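Long-range contacts in glycoside hydrolase (Streptococcus pneumoniae serotype 4, PDB 6ORH), which probably hydrolyses alpha-L-fucosidic linkages as a family 29 alpha-L-fucosidase, contributing to the breakdown of host carbohydrate antigens: residues Ser354-Asp359 against Leu439-Thr443; Ala360-Ile364 against Val432-Ser436; Tyr134-Ala140 against Gln179-Glu184. The protein carries 2 engineered substitutions. All blocks are in the same frame, centred on the assembly; numbering follows the deposited sequence. Where two conformers were deposited one is given.

Interaction 1 of 3, residues Ser354-Asp359 against Leu439-Thr443; sequences SSWASD and LPLLT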
ATOM      1  N   SER A 354      23.366  21.320   0.047  1.00 41.91           N
ATOM      2  CA  SER A 354      23.834  20.769   1.314  1.00 36.55           C
ATOM      3  C   SER A 354      23.058  19.497   1.649  1.00 35.58           C
ATOM      4  O   SER A 354      21.858  19.416   1.384  1.00 39.67           O
ATOM      5  CB  SER A 354      23.792  21.780   2.434  1.00 37.66           C
ATOM      6  OG  SER A 354      22.466  22.034   2.873  1.00 37.63           O
ATOM      7  N   SER A 355      23.766  18.508   2.216  1.00 29.72           N
ATOM      8  CA  SER A 355      23.167  17.224   2.572  1.00 27.46           C
ATOM      9  C   SER A 355      23.765  16.670   3.869  1.00 22.56           C
ATOM     10  O   SER A 355      24.816  17.125   4.325  1.00 22.89           O
ATOM     11  CB  SER A 355      23.351  16.238   1.466  1.00 27.70           C
ATOM     12  OG  SER A 355      24.675  15.757   1.512  1.00 31.36           O
ATOM     13  N   TRP A 356      23.081  15.662   4.439  1.00 19.36           N
ATOM     14  CA  TRP A 356      23.460  15.002   5.674  1.00 18.57           C
ATOM     15  C   TRP A 356      23.811  13.547   5.363  1.00 18.54           C
ATOM     16  O   TRP A 356      23.266  12.983   4.422  1.00 19.03           O
ATOM     17  CB  TRP A 356      22.317  15.058   6.704  1.00 18.76           C
ATOM     18  CG  TRP A 356      22.457  14.068   7.819  1.00 18.94           C
ATOM     19  CD1 TRP A 356      23.115  14.239   9.007  1.00 17.35           C
ATOM     20  CD2 TRP A 356      21.958  12.708   7.842  1.00 17.82           C
ATOM     21  NE1 TRP A 356      23.051  13.098   9.772  1.00 17.38           N
ATOM     22  CE2 TRP A 356      22.346  12.138   9.077  1.00 18.36           C
ATOM     23  CE3 TRP A 356      21.237  11.914   6.934  1.00 18.19           C
ATOM     24  CZ2 TRP A 356      22.034  10.823   9.435  1.00 19.91           C
ATOM     25  CZ3 TRP A 356      20.917  10.614   7.301  1.00 17.72           C
ATOM     26  CH2 TRP A 356      21.295  10.071   8.534  1.00 19.46           C
ATOM     27  N   ALA A 357      24.733  12.989   6.140  1.00 17.55           N
ATOM     28  CA  ALA A 357      25.138  11.588   6.068  1.00 17.70           C
ATOM     29  C   ALA A 357      25.643  11.175   7.441  1.00 19.74           C
ATOM     30  O   ALA A 357      26.035  12.035   8.239  1.00 19.72           O
ATOM     31  CB  ALA A 357      26.206  11.389   5.015  1.00 17.39           C
ATOM     32  N   SER A 358      25.592   9.869   7.735  1.00 18.66           N
ATOM     33  CA  SER A 358      26.145   9.324   8.965  1.00 18.63           C
ATOM     34  C   SER A 358      26.599   7.884   8.745  1.00 21.36           C
ATOM     35  O   SER A 358      25.876   7.091   8.133  1.00 20.87           O
ATOM     36  CB  SER A 358      25.158   9.378  10.087  1.00 17.20           C
ATOM     37  OG  SER A 358      25.749   8.831  11.262  1.00 19.56           O
ATOM     38  N   ASP A 359      27.782   7.557   9.275  1.00 21.19           N
ATOM     39  CA  ASP A 359      28.291   6.194   9.261  1.00 22.65           C
ATOM     40  C   ASP A 359      28.040   5.530  10.617  1.00 21.03           C
ATOM     41  O   ASP A 359      28.642   4.501  10.927  1.00 22.03           O
ATOM     42  CB  ASP A 359      29.776   6.180   8.871  1.00 24.96           C
ATOM     43  CG  ASP A 359      30.640   6.978   9.835  1.00 29.41           C
ATOM     44  OD1 ASP A 359      30.067   7.657  10.713  1.00 29.45           O
ATOM     45  OD2 ASP A 359      31.878   6.946   9.683  1.00 33.83           O
ATOM     46  N   LEU A 439      26.003   3.554   4.079  1.00 16.78           N
ATOM     47  CA  LEU A 439      25.756   4.629   5.027  1.00 16.84           C
ATOM     48  C   LEU A 439      24.741   5.603   4.430  1.00 16.30           C
ATOM     49  O   LEU A 439      24.855   5.979   3.269  1.00 16.79           O
ATOM     50  CB  LEU A 439      27.072   5.295   5.456  1.00 19.65           C
ATOM     51  CG  LEU A 439      27.732   6.263   4.480  1.00 20.50           C
ATOM     52  CD1 LEU A 439      27.163   7.667   4.636  1.00 20.04           C
ATOM     53  CD2 LEU A 439      29.244   6.300   4.690  1.00 23.00           C
ATOM     54  N   PRO A 440      23.686   5.996   5.185  1.00 16.17           N
ATOM     55  CA  PRO A 440      22.614   6.795   4.595  1.00 16.73           C
ATOM     56  C   PRO A 440      23.000   8.252   4.381  1.00 18.20           C
ATOM     57  O   PRO A 440      23.751   8.803   5.196  1.00 19.40           O
ATOM     58  CB  PRO A 440      21.437   6.674   5.567  1.00 17.17           C
ATOM     59  CG  PRO A 440      22.046   6.197   6.887  1.00 19.43           C
ATOM     60  CD  PRO A 440      23.360   5.523   6.540  1.00 17.71           C
ATOM     61  N   LEU A 441      22.478   8.821   3.281  1.00 17.08           N
ATOM     62  CA  LEU A 441      22.489  10.258   3.009  1.00 18.20           C
ATOM     63  C   LEU A 441      21.048  10.720   2.823  1.00 18.87           C
ATOM     64  O   LEU A 441      20.233  10.042   2.176  1.00 19.56           O
ATOM     65  CB  LEU A 441      23.266  10.570   1.729  1.00 19.74           C
ATOM     66  CG  LEU A 441      24.751  10.227   1.746  1.00 22.33           C
ATOM     67  CD1 LEU A 441      24.963   8.899   1.038  1.00 21.67           C
ATOM     68  CD2 LEU A 441      25.552  11.322   1.047  1.00 22.32           C
ATOM     69  N   LEU A 442      20.754  11.929   3.313  1.00 15.66           N
ATOM     70  CA  LEU A 442      19.494  12.575   2.979  1.00 15.98           C
ATOM     71  C   LEU A 442      19.825  14.023   2.639  1.00 17.83           C
ATOM     72  O   LEU A 442      20.731  14.592   3.264  1.00 18.17           O
ATOM     73  CB  LEU A 442      18.530  12.551   4.168  1.00 16.78           C
ATOM     74  CG  LEU A 442      17.934  11.203   4.584  1.00 14.69           C
ATOM     75  CD1 LEU A 442      17.141  11.400   5.865  1.00 16.10           C
ATOM     76  CD2 LEU A 442      17.022  10.665   3.477  1.00 16.69           C
ATOM     77  N   THR A 443      19.083  14.602   1.689  1.00 16.69           N
ATOM     78  CA  THR A 443      19.335  15.972   1.261  1.00 17.13           C
ATOM     79  C   THR A 443      18.356  16.953   1.895  1.00 18.57           C
ATOM     80  O   THR A 443      18.613  18.162   1.890  1.00 18.08           O
ATOM     81  CB  THR A 443      19.266  16.114  -0.262  1.00 18.09           C
ATOM     82  OG1 THR A 443      17.940  15.836  -0.743  1.00 19.14           O
ATOM     83  CG2 THR A 443      20.281  15.234  -0.961  1.00 19.61           C
TER
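Leu439 folds its side chain against Ser358 and Ala357, with CB 3.4 Å from Ser358 O and CD1 3.9 Å from Ala357 CB. Pro440 follows; its carbonyl O accepts a weak hydrogen bond from Ser358 N, and its ring CG approaches CH2 on the six-membered side of the Trp356 indole. Leu441 forms a non-hydrogen-bonded antiparallel pair with Ala357, and its CG sits 3.8 Å from Ala357 CB. Leu442, on the other face, is the hydrogen-bonded partner of Trp356: Trp356 N donates almost straight to Leu442 O at 2.8 Å, and Leu442 N returns a bond to Trp356 O at 2.9 Å. With Trp356 CG turned opposite its backbone N (chi1 162°), the indole runs alongside Leu442, whose CB lies 3.9 Å from Trp356 CE3. The indole NE1 donates to Pro336 O, which would help to hold the ring's rotation. At the end of the segment, Thr443 CG2 meets Ser355 CB at 4.0 Å. The antiparallel pairing is that of a beta-sandwich F5/8 type C domain, and it brings Ser354 and Thr443 together at a calcium site that also includes His346, Asp349 and Leu351; no calcium is bound to this chain in the model.

Interaction 2 of 3, residues Ala360-Ile364 against Val432-Ser436; sequences ADLPI and VITES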
ATOM      1  N   ALA A 360      27.155   6.111  11.436  1.00 20.47           N
ATOM      2  CA  ALA A 360      26.848   5.552  12.746  1.00 19.80           C
ATOM      3  C   ALA A 360      26.118   4.219  12.591  1.00 22.15           C
ATOM      4  O   ALA A 360      25.515   3.970  11.548  1.00 22.92           O
ATOM      5  CB  ALA A 360      26.004   6.503  13.556  1.00 21.62           C
ATOM      6  N   ASP A 361      26.152   3.388  13.637  1.00 22.29           N
ATOM      7  CA  ASP A 361      25.412   2.130  13.632  1.00 22.75           C
ATOM      8  C   ASP A 361      23.912   2.413  13.574  1.00 21.66           C
ATOM      9  O   ASP A 361      23.423   3.329  14.232  1.00 22.68           O
ATOM     10  CB  ASP A 361      25.673   1.342  14.921  1.00 24.70           C
ATOM     11  CG  ASP A 361      27.083   0.793  15.047  1.00 27.99           C
ATOM     12  OD1 ASP A 361      27.828   0.840  14.054  1.00 27.04           O
ATOM     13  OD2 ASP A 361      27.422   0.306  16.156  1.00 33.96           O
ATOM     14  N   LEU A 362      23.172   1.575  12.833  1.00 21.90           N
ATOM     15  CA  LEU A 362      21.724   1.707  12.822  1.00 20.76           C
ATOM     16  C   LEU A 362      21.150   1.039  14.070  1.00 19.44           C
ATOM     17  O   LEU A 362      21.761   0.100  14.601  1.00 20.00           O
ATOM     18  CB  LEU A 362      21.158   1.075  11.542  1.00 22.10           C
ATOM     19  CG  LEU A 362      21.673   1.595  10.194  1.00 25.90           C
ATOM     20  CD1 LEU A 362      20.749   1.122   9.100  1.00 27.13           C
ATOM     21  CD2 LEU A 362      21.750   3.104  10.126  1.00 27.24           C
ATOM     22  N   PRO A 363      20.001   1.514  14.603  1.00 20.84           N
ATOM     23  CA  PRO A 363      19.241   2.615  13.994  1.00 19.96           C
ATOM     24  C   PRO A 363      19.813   4.021  14.173  1.00 21.07           C
ATOM     25  O   PRO A 363      20.438   4.341  15.199  1.00 20.30           O
ATOM     26  CB  PRO A 363      17.875   2.517  14.678  1.00 19.90           C
ATOM     27  CG  PRO A 363      18.192   1.961  16.058  1.00 20.08           C
ATOM     28  CD  PRO A 363      19.352   1.010  15.831  1.00 18.40           C
ATOM     29  N   ILE A 364      19.627   4.850  13.136  1.00 19.17           N
ATOM     30  CA  ILE A 364      20.001   6.259  13.206  1.00 18.26           C
ATOM     31  C   ILE A 364      18.765   7.113  13.456  1.00 20.12           C
ATOM     32  O   ILE A 364      17.777   7.064  12.717  1.00 17.78           O
ATOM     33  CB  ILE A 364      20.807   6.700  11.965  1.00 16.35           C
ATOM     34  CG1 ILE A 364      22.214   6.102  11.944  1.00 19.06           C
ATOM     35  CG2 ILE A 364      20.863   8.235  11.875  1.00 18.82           C
ATOM     36  CD1 ILE A 364      22.952   6.247  10.631  1.00 20.89           C
ATOM     37  N   VAL A 432      13.733   7.891  11.875  1.00 15.56           N
ATOM     38  CA  VAL A 432      14.605   6.812  12.302  1.00 15.72           C
ATOM     39  C   VAL A 432      14.867   5.908  11.103  1.00 16.25           C
ATOM     40  O   VAL A 432      13.934   5.275  10.604  1.00 17.29           O
ATOM     41  CB  VAL A 432      14.025   6.019  13.487  1.00 16.99           C
ATOM     42  CG1 VAL A 432      15.013   4.971  13.995  1.00 16.22           C
ATOM     43  CG2 VAL A 432      13.600   6.929  14.640  1.00 18.70           C
ATOM     44  N   ILE A 433      16.145   5.812  10.724  1.00 15.45           N
ATOM     45  CA  ILE A 433      16.595   4.930   9.648  1.00 14.43           C
ATOM     46  C   ILE A 433      17.009   3.599  10.281  1.00 16.12           C
ATOM     47  O   ILE A 433      17.968   3.556  11.049  1.00 16.14           O
ATOM     48  CB  ILE A 433      17.727   5.564   8.816  1.00 15.45           C
ATOM     49  CG1 ILE A 433      17.281   6.893   8.184  1.00 17.33           C
ATOM     50  CG2 ILE A 433      18.249   4.580   7.762  1.00 15.00           C
ATOM     51  CD1 ILE A 433      18.407   7.654   7.540  1.00 17.58           C
ATOM     52  N   THR A 434      16.354   2.494   9.881  1.00 14.60           N
ATOM     53  CA  THR A 434      16.522   1.214  10.570  1.00 14.70           C
ATOM     54  C   THR A 434      17.226   0.170   9.704  1.00 14.55           C
ATOM     55  O   THR A 434      17.774  -0.820  10.207  1.00 15.68           O
ATOM     56  CB  THR A 434      15.204   0.698  11.161  1.00 16.10           C
ATOM     57  OG1 THR A 434      14.289   0.382  10.092  1.00 15.71           O
ATOM     58  CG2 THR A 434      14.586   1.691  12.122  1.00 16.46           C
ATOM     59  N   GLU A 435      17.190   0.365   8.385  1.00 13.95           N
ATOM     60  CA  GLU A 435      17.914  -0.532   7.490  1.00 14.27           C
ATOM     61  C   GLU A 435      18.403   0.241   6.264  1.00 13.55           C
ATOM     62  O   GLU A 435      17.671   1.070   5.729  1.00 13.41           O
ATOM     63  CB  GLU A 435      17.009  -1.697   7.055  1.00 15.57           C
ATOM     64  CG  GLU A 435      17.820  -2.765   6.357  1.00 17.80           C
ATOM     65  CD  GLU A 435      16.998  -3.924   5.838  1.00 20.93           C
ATOM     66  OE1 GLU A 435      16.241  -4.494   6.649  1.00 24.67           O
ATOM     67  OE2 GLU A 435      17.194  -4.311   4.646  1.00 22.76           O
ATOM     68  N   SER A 436      19.653   0.004   5.830  1.00 13.69           N
ATOM     69  CA  SER A 436      20.224   0.713   4.707  1.00 13.29           C
ATOM     70  C   SER A 436      21.344  -0.123   4.107  1.00 14.15           C
ATOM     71  O   SER A 436      22.103  -0.766   4.851  1.00 15.06           O
ATOM     72  CB  SER A 436      20.687   2.105   5.133  1.00 14.82           C
ATOM     73  OG  SER A 436      21.095   2.889   4.038  1.00 15.66           O
TER
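Ile364 and Ile433 form a hydrogen-bonded antiparallel pair in which each residue donates to the other, Ile364 N to Ile433 O at 3.0 Å and Ile433 N to Ile364 O at 2.9 Å. The latter donor lies in the plane of the carbonyl, whereas Ile364 N is tilted slightly from it. Each carbonyl oxygen also receives a CA-H contact: Pro363 CA lies 3.3 Å from Ile433 O, and Val432 CA 3.2 Å from Ile364 O.

The two isoleucine side chains share one face of the sheet, where both pack on Trp356 and Pro440. Before this pair the chain passes through a cis peptide bond between Leu362 and Pro363. The proline lays CB against Val432 CG1 at 3.8 Å; the valine branch turns there because CG1 is anti to the backbone N (chi1 -175°). Leu362 reaches farther along the strand. Its CD1 lies mainly against backbone, 3.6 Å from Ser436 N and 3.7 Å from Glu435 CA, with Ser436 CB somewhat farther off, while CD2 faces Ile433 O.

On the strand's other border Thr434 and Glu435 both face Ala393, a classic beta bulge. Thr434 OG1 hydrogen-bonds Glu237 of the second subunit, and Glu435 packs on that same residue, so the bulge lies at the subunit interface. Ser436 OG is held by Ala438 O.

The hydrogen bonding of the contact is therefore confined to the main chain of one residue pair, while the side chains contribute apolar carbons that pack on one another and on the strand's backbone. This suggests that the two backbone bonds fix the register where strand 364-370 starts, and that apolar packing by Leu362 and Pro363 extends the contact before that pair.

Interaction 3 of 3, residues Tyr134-Ala140 against Gln179-Glu184; sequences YHVDREA and QKVNYE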
ATOM      1  N   TYR A 134       4.727  -7.116 -40.841  1.00 15.48           N
ATOM      2  CA  TYR A 134       4.642  -7.615 -39.467  1.00 16.02           C
ATOM      3  C   TYR A 134       4.355  -9.113 -39.464  1.00 16.83           C
ATOM      4  O   TYR A 134       3.228  -9.548 -39.241  1.00 16.59           O
ATOM      5  CB  TYR A 134       3.690  -6.796 -38.588  1.00 14.88           C
ATOM      6  CG  TYR A 134       3.960  -7.018 -37.119  1.00 14.38           C
ATOM      7  CD1 TYR A 134       3.338  -8.047 -36.405  1.00 15.18           C
ATOM      8  CD2 TYR A 134       4.870  -6.220 -36.441  1.00 15.03           C
ATOM      9  CE1 TYR A 134       3.582  -8.269 -35.054  1.00 14.52           C
ATOM     10  CE2 TYR A 134       5.143  -6.445 -35.102  1.00 14.02           C
ATOM     11  CZ  TYR A 134       4.494  -7.451 -34.406  1.00 16.02           C
ATOM     12  OH  TYR A 134       4.784  -7.685 -33.096  1.00 15.05           O
ATOM     13  N   HIS A 135       5.429  -9.867 -39.657  1.00 15.69           N
ATOM     14  CA  HIS A 135       5.364 -11.311 -39.791  1.00 17.83           C
ATOM     15  C   HIS A 135       6.734 -11.897 -39.502  1.00 16.51           C
ATOM     16  O   HIS A 135       7.748 -11.314 -39.873  1.00 17.33           O
ATOM     17  CB  HIS A 135       4.900 -11.653 -41.213  1.00 18.31           C
ATOM     18  CG  HIS A 135       4.382 -13.053 -41.331  1.00 19.05           C
ATOM     19  ND1 HIS A 135       5.219 -14.152 -41.320  1.00 21.24           N
ATOM     20  CD2 HIS A 135       3.130 -13.531 -41.507  1.00 20.25           C
ATOM     21  CE1 HIS A 135       4.505 -15.259 -41.464  1.00 21.22           C
ATOM     22  NE2 HIS A 135       3.224 -14.909 -41.606  1.00 19.21           N
ATOM     23  N   VAL A 136       6.755 -13.074 -38.863  0.50 16.22           N
ATOM     24  CA  VAL A 136       8.023 -13.734 -38.578  0.50 17.46           C
ATOM     25  C   VAL A 136       8.847 -13.934 -39.851  0.50 17.54           C
ATOM     26  O   VAL A 136      10.078 -13.851 -39.812  0.50 18.90           O
ATOM     27  CB  VAL A 136       7.886 -15.009 -37.711  0.50 17.43           C
ATOM     28  CG1 VAL A 136       7.145 -14.734 -36.418  0.50 15.60           C
ATOM     29  CG2 VAL A 136       7.291 -16.202 -38.442  0.50 19.79           C
ATOM     30  N   ASP A 137       8.177 -14.162 -40.991  1.00 18.91           N
ATOM     31  CA  ASP A 137       8.891 -14.408 -42.234  1.00 19.44           C
ATOM     32  C   ASP A 137       9.461 -13.131 -42.844  1.00 20.05           C
ATOM     33  O   ASP A 137      10.272 -13.187 -43.773  1.00 21.29           O
ATOM     34  CB  ASP A 137       7.980 -15.017 -43.301  1.00 21.03           C
ATOM     35  CG  ASP A 137       7.547 -16.431 -42.983  1.00 23.63           C
ATOM     36  OD1 ASP A 137       8.105 -17.013 -42.078  1.00 26.48           O
ATOM     37  OD2 ASP A 137       6.646 -16.909 -43.656  1.00 29.20           O
ATOM     38  N   ARG A 138       9.023 -11.973 -42.329  1.00 19.72           N
ATOM     39  CA  ARG A 138       9.443 -10.701 -42.895  1.00 18.19           C
ATOM     40  C   ARG A 138       9.998  -9.796 -41.795  1.00 17.20           C
ATOM     41  O   ARG A 138       9.977  -8.566 -41.960  1.00 16.50           O
ATOM     42  CB  ARG A 138       8.267  -9.973 -43.544  1.00 18.65           C
ATOM     43  CG  ARG A 138       7.564 -10.814 -44.605  1.00 20.46           C
ATOM     44  CD  ARG A 138       6.302 -10.220 -45.172  1.00 20.32           C
ATOM     45  NE  ARG A 138       5.837 -11.044 -46.287  1.00 20.95           N
ATOM     46  CZ  ARG A 138       4.657 -10.907 -46.881  1.00 22.00           C
ATOM     47  NH1 ARG A 138       3.789  -9.986 -46.480  1.00 22.12           N
ATOM     48  NH2 ARG A 138       4.342 -11.717 -47.883  1.00 22.78           N
ATOM     49  N   GLU A 139      10.491 -10.399 -40.710  1.00 18.53           N
ATOM     50  CA  GLU A 139      10.728  -9.558 -39.530  1.00 18.24           C
ATOM     51  C   GLU A 139      11.950  -8.667 -39.745  1.00 18.26           C
ATOM     52  O   GLU A 139      12.004  -7.562 -39.200  1.00 17.74           O
ATOM     53  CB  GLU A 139      10.810 -10.349 -38.226  1.00 20.24           C
ATOM     54  CG  GLU A 139      11.890 -11.393 -38.240  1.00 21.80           C
ATOM     55  CD  GLU A 139      11.983 -12.249 -36.987  1.00 22.82           C
ATOM     56  OE1 GLU A 139      12.852 -13.133 -36.983  1.00 23.54           O
ATOM     57  OE2 GLU A 139      11.169 -12.063 -36.029  1.00 22.09           O
ATOM     58  N   ALA A 140      12.907  -9.099 -40.575  1.00 19.58           N
ATOM     59  CA  ALA A 140      13.998  -8.183 -40.862  1.00 18.72           C
ATOM     60  C   ALA A 140      13.464  -6.924 -41.545  1.00 17.77           C
ATOM     61  O   ALA A 140      13.923  -5.808 -41.259  1.00 17.15           O
ATOM     62  CB  ALA A 140      15.109  -8.863 -41.637  1.00 18.88           C
ATOM     63  N   GLN A 179       1.376 -12.081 -34.993  1.00 17.77           N
ATOM     64  CA  GLN A 179       2.641 -12.687 -35.382  1.00 18.30           C
ATOM     65  C   GLN A 179       3.705 -12.441 -34.311  1.00 19.12           C
ATOM     66  O   GLN A 179       3.767 -11.351 -33.757  1.00 18.65           O
ATOM     67  CB  GLN A 179       3.087 -12.084 -36.721  1.00 19.03           C
ATOM     68  CG  GLN A 179       2.337 -12.673 -37.916  1.00 19.18           C
ATOM     69  CD  GLN A 179       2.864 -14.067 -38.192  1.00 19.42           C
ATOM     70  OE1 GLN A 179       4.061 -14.333 -38.157  1.00 19.74           O
ATOM     71  NE2 GLN A 179       1.959 -14.976 -38.510  1.00 21.78           N
ATOM     72  N   LYS A 180       4.558 -13.440 -34.050  1.00 19.57           N
ATOM     73  CA  LYS A 180       5.541 -13.359 -32.973  1.00 21.64           C
ATOM     74  C   LYS A 180       6.864 -12.779 -33.481  1.00 20.83           C
ATOM     75  O   LYS A 180       7.923 -13.413 -33.423  1.00 21.62           O
ATOM     76  CB  LYS A 180       5.692 -14.721 -32.287  1.00 24.67           C
ATOM     77  CG  LYS A 180       4.382 -15.226 -31.693  1.00 29.76           C
ATOM     78  CD  LYS A 180       4.526 -16.158 -30.503  1.00 36.20           C
ATOM     79  CE  LYS A 180       3.191 -16.524 -29.883  1.00 39.14           C
ATOM     80  NZ  LYS A 180       2.394 -15.317 -29.541  1.00 45.74           N
ATOM     81  N   VAL A 181       6.784 -11.541 -33.977  1.00 19.02           N
ATOM     82  CA  VAL A 181       7.935 -10.822 -34.498  1.00 17.32           C
ATOM     83  C   VAL A 181       8.907 -10.551 -33.348  1.00 17.98           C
ATOM     84  O   VAL A 181       8.475 -10.235 -32.241  1.00 19.06           O
ATOM     85  CB  VAL A 181       7.474  -9.513 -35.169  1.00 17.30           C
ATOM     86  CG1 VAL A 181       8.652  -8.615 -35.501  1.00 17.94           C
ATOM     87  CG2 VAL A 181       6.648  -9.778 -36.433  1.00 17.20           C
ATOM     88  N   ASN A 182      10.208 -10.702 -33.631  1.00 18.83           N
ATOM     89  CA  ASN A 182      11.263 -10.370 -32.685  1.00 19.87           C
ATOM     90  C   ASN A 182      11.911  -9.068 -33.154  1.00 18.40           C
ATOM     91  O   ASN A 182      12.083  -8.854 -34.360  1.00 19.53           O
ATOM     92  CB  ASN A 182      12.318 -11.473 -32.605  1.00 23.13           C
ATOM     93  CG  ASN A 182      11.850 -12.729 -31.892  1.00 27.12           C
ATOM     94  OD1 ASN A 182      11.001 -12.684 -31.011  1.00 31.91           O
ATOM     95  ND2 ASN A 182      12.459 -13.848 -32.228  1.00 32.29           N
ATOM     96  N   TYR A 183      12.270  -8.210 -32.192  1.00 15.56           N
ATOM     97  CA  TYR A 183      12.726  -6.862 -32.506  1.00 14.86           C
ATOM     98  C   TYR A 183      14.246  -6.740 -32.358  1.00 14.40           C
ATOM     99  O   TYR A 183      14.839  -7.322 -31.459  1.00 14.63           O
ATOM    100  CB  TYR A 183      12.040  -5.862 -31.563  1.00 14.73           C
ATOM    101  CG  TYR A 183      10.538  -5.924 -31.598  1.00 13.76           C
ATOM    102  CD1 TYR A 183       9.859  -5.781 -32.801  1.00 14.31           C
ATOM    103  CD2 TYR A 183       9.803  -6.172 -30.459  1.00 14.42           C
ATOM    104  CE1 TYR A 183       8.479  -5.837 -32.845  1.00 15.22           C
ATOM    105  CE2 TYR A 183       8.415  -6.228 -30.482  1.00 14.86           C
ATOM    106  CZ  TYR A 183       7.757  -6.055 -31.686  1.00 15.59           C
ATOM    107  OH  TYR A 183       6.402  -6.089 -31.738  1.00 15.32           O
ATOM    108  N   GLU A 184      14.844  -5.938 -33.242  1.00 14.21           N
ATOM    109  CA  GLU A 184      16.273  -5.677 -33.225  1.00 13.95           C
ATOM    110  C   GLU A 184      16.551  -4.545 -32.234  1.00 13.80           C
ATOM    111  O   GLU A 184      17.032  -3.485 -32.623  1.00 15.49           O
ATOM    112  CB  GLU A 184      16.776  -5.360 -34.630  1.00 15.14           C
ATOM    113  CG  GLU A 184      16.747  -6.580 -35.552  1.00 17.59           C
ATOM    114  CD  GLU A 184      17.081  -6.246 -36.997  1.00 19.76           C
ATOM    115  OE1 GLU A 184      17.846  -5.281 -37.231  1.00 20.10           O
ATOM    116  OE2 GLU A 184      16.552  -6.941 -37.901  1.00 22.40           O
TER
HETATM  117  O   HOH W   1      10.611 -14.159 -34.529  1.00 42.93           O
HETATM  118  O   HOH W   2      16.530  -5.314 -40.229  1.00 19.01           O
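Val181 stands over the ring of Tyr134 and points a methyl group straight at its face: CG2 lies 3.6 Å from the centroid of the Tyr134 ring and 7° off the ring normal, a CH-pi contact. Tyr134 and Tyr183 cross at about a right angle and join through their hydroxyls, with Tyr134 OH 2.6 Å from Tyr183 OH, which lies at the edge of the Tyr134 ring and in its plane. Arg174 NH1 also hydrogen-bonds Tyr134 OH, so this buried residue has two polar partners at its phenol oxygen.

His135 and Gln179, by contrast, stack flat. The amide lies on the imidazole with the two planes only 10° apart, and Gln179 OE1 sits over the centre of the ring. A bend at chi2 (-75°) brings the amide round to this position, from which OE1 also accepts a nearly straight hydrogen bond from Val136 N at 3.1 Å. In its own plane the same imidazole takes a bond from Asp137 N at ND1, 3.0 Å away, which fixes the rotation of the ring beneath the amide.

Glu139 extends alongside Asn182. Its OE2 receives Asn182 N at 2.9 Å, nearly along the C-O axis, and a water donating to OE2 and to Lys180 O adds a bridge. A second water links Ala140 O to Glu184 OE2.

The contact joins two loops of the barrel domain. One runs from strand 119-124 into helix 139-154, the other from strand 167-169 into helix 185-196; Arg138 and Glu184 occupy the respective N-cap positions. Asn143 of the first helix ties them further, bonding Glu184 N and Asn182 O, and Tyr183 packs on Tyr142 and Asn143 of that helix and meets Trp188 of the second.

From the N terminus, interaction 3 comes first: it closes a loop of 38 residues that contains most of helix 139-154 and strand 167-169, and it joins the loops that follow the adjacent parallel strands 119-124 and 167-169 of the barrel. Interactions 1 and 2 come later in the chain, both within the F5/8 type C region. Interaction 2 is nested inside the loop closed by interaction 1, and strand content dominates both. They belong to different antiparallel sheets, and they touch through Trp356 and Pro440 packing on Ile364 and Ile433, which joins the two layers of the sandwich. Interaction 3 is remote, its centre about 50 Å from that of interaction 1, and the two lie on opposite sides of the chain's centre.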